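Local coordinates for protein ubiquitin-conjugating enzyme E2, putative (Plasmodium falciparum, PDB 2Q0V) that probably takes part in ubiquitin conjugation as a member of the E2 family resembling the UEV (UBE2V) variants, at residues A[95-99]-A[100-104]. Sequence-based numbering, arbitrary orientation.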
loop_
_atom_site.group_PDB
_atom_site.type_symbol
_atom_site.label_atom_id
_atom_site.label_comp_id
_atom_site.label_asym_id
_atom_site.label_seq_id
_atom_site.Cartn_x
_atom_site.Cartn_y
_atom_site.Cartn_z
ATOM N N THR A 95 2.090 -2.359 -11.515
ATOM C CA THR A 95 3.417 -2.238 -12.112
ATOM C C THR A 95 4.281 -3.410 -11.675
ATOM O O THR A 95 4.273 -3.810 -10.485
ATOM C CB THR A 95 4.121 -0.921 -11.727
ATOM O OG1 THR A 95 3.233 0.179 -11.922
ATOM C CG2 THR A 95 5.341 -0.683 -12.581
ATOM N N LYS A 96 5.013 -3.959 -12.650
ATOM C CA LYS A 96 5.854 -5.119 -12.448
ATOM C C LYS A 96 7.014 -4.792 -11.542
ATOM O O LYS A 96 7.675 -3.773 -11.708
ATOM C CB LYS A 96 6.371 -5.659 -13.776
ATOM C CG LYS A 96 5.349 -6.498 -14.527
ATOM C CD LYS A 96 6.004 -7.645 -15.300
ATOM C CE LYS A 96 5.067 -8.159 -16.395
ATOM N NZ LYS A 96 5.135 -9.660 -16.585
ATOM N N ILE A 97 7.273 -5.687 -10.598
ATOM C CA ILE A 97 8.346 -5.507 -9.658
ATOM C C ILE A 97 8.919 -6.874 -9.273
ATOM O O ILE A 97 8.230 -7.902 -9.333
ATOM C CB ILE A 97 7.849 -4.671 -8.424
ATOM C CG1 ILE A 97 9.022 -4.068 -7.639
ATOM C CG2 ILE A 97 6.850 -5.460 -7.562
ATOM C CD1 ILE A 97 8.589 -3.188 -6.485
ATOM N N GLU A 98 10.191 -6.894 -8.918
ATOM C CA GLU A 98 10.781 -8.084 -8.290
ATOM C C GLU A 98 11.181 -7.709 -6.888
ATOM O O GLU A 98 12.080 -6.879 -6.686
ATOM C CB GLU A 98 11.976 -8.626 -9.086
ATOM C CG GLU A 98 11.565 -9.184 -10.437
ATOM C CD GLU A 98 11.049 -10.612 -10.366
ATOM O OE1 GLU A 98 11.695 -11.445 -9.681
ATOM O OE2 GLU A 98 10.007 -10.905 -10.997
ATOM N N MET A 99 10.461 -8.282 -5.928
ATOM C CA MET A 99 10.763 -8.111 -4.500
ATOM C C MET A 99 10.475 -9.415 -3.789
ATOM O O MET A 99 9.514 -10.111 -4.132
ATOM C CB MET A 99 9.901 -7.016 -3.877
ATOM C CG MET A 99 10.364 -5.617 -4.133
ATOM S SD MET A 99 9.864 -4.428 -2.858
ATOM C CE MET A 99 8.110 -4.624 -2.879
ATOM N N SER A 100 11.264 -9.742 -2.774
ATOM C CA SER A 100 11.031 -10.991 -2.032
ATOM C C SER A 100 9.621 -11.154 -1.412
ATOM O O SER A 100 9.204 -12.275 -1.136
ATOM C CB SER A 100 12.138 -11.236 -1.004
ATOM O OG SER A 100 12.009 -10.336 0.096
ATOM N N CYS A 101 8.887 -10.066 -1.205
ATOM C CA CYS A 101 7.508 -10.146 -0.666
ATOM C C CYS A 101 6.420 -9.929 -1.733
ATOM O O CYS A 101 5.257 -9.729 -1.400
ATOM C CB CYS A 101 7.318 -9.126 0.457
ATOM S SG CYS A 101 7.490 -7.436 -0.136
ATOM N N VAL A 102 6.808 -9.948 -3.010
ATOM C CA VAL A 102 5.851 -9.884 -4.123
ATOM C C VAL A 102 5.845 -11.216 -4.900
ATOM O O VAL A 102 6.892 -11.712 -5.295
ATOM C CB VAL A 102 6.156 -8.659 -5.061
ATOM C CG1 VAL A 102 5.283 -8.656 -6.285
ATOM C CG2 VAL A 102 6.008 -7.360 -4.300
ATOM N N ASP A 103 4.669 -11.794 -5.129
ATOM C CA ASP A 103 4.594 -13.049 -5.901
ATOM C C ASP A 103 4.703 -12.845 -7.431
ATOM O O ASP A 103 4.891 -11.708 -7.918
ATOM C CB ASP A 103 3.382 -13.916 -5.487
ATOM C CG ASP A 103 2.043 -13.386 -5.992
ATOM O OD1 ASP A 103 2.004 -12.593 -6.953
ATOM O OD2 ASP A 103 1.005 -13.788 -5.422
ATOM N N ASN A 104 4.604 -13.944 -8.177
ATOM C CA ASN A 104 4.710 -13.895 -9.651
ATOM C C ASN A 104 3.650 -13.063 -10.366
ATOM O O ASN A 104 3.882 -12.639 -11.484
ATOM C CB ASN A 104 4.777 -15.294 -10.255
ATOM C CG ASN A 104 6.078 -15.983 -9.931
ATOM O OD1 ASN A 104 7.035 -15.334 -9.505
ATOM N ND2 ASN A 104 6.130 -17.299 -10.131
HETATM O O HOH W 1 6.839 -10.159 -9.277
HETATM O O HOH W 2 8.733 -10.722 -7.066
#
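Val102 packs its two methyls against two neighbours on the incoming limb of the loop. Val102 CG2 lies 3.7 Å from Met99 CE, the two side chains meeting at a slant, while Val102 CG1 sits 3.8 Å from Ile97 CG2, where the two side chains cross at about a right angle. With CG1 anti to the backbone N (chi1 174°), CG2 is left beside that N and faces the thioether end of Met99. The methionine chain bends at chi3 (-57°), and Met99 CE also rests 4.0 Å from Cys101 SG. Beyond this cluster, Phe93 from the last sheet strand touches both Met99 and Val102, and Leu132 of helix 125-135 meets Met99 and Cys101, so the loop that leaves the antiparallel sheet of the E2 fold is anchored on sheet and helix alike. The chain reverses through a type I beta turn from Met99 to Val102, closed by Val102 N donating to Met99 O at 2.9 Å, with an N-H...O angle of 164°. Waters join the two limbs. One, at the mouth of the turn, accepts from Met99 N and lies 2.7 Å from Val102 O; the other, a step further along, lies 2.7 Å from Ile97 O and 2.8 Å from Asp103 O. At the outer edge, Asp103 OD1 accepts from the backbone N atoms of Cys105 and Arg107.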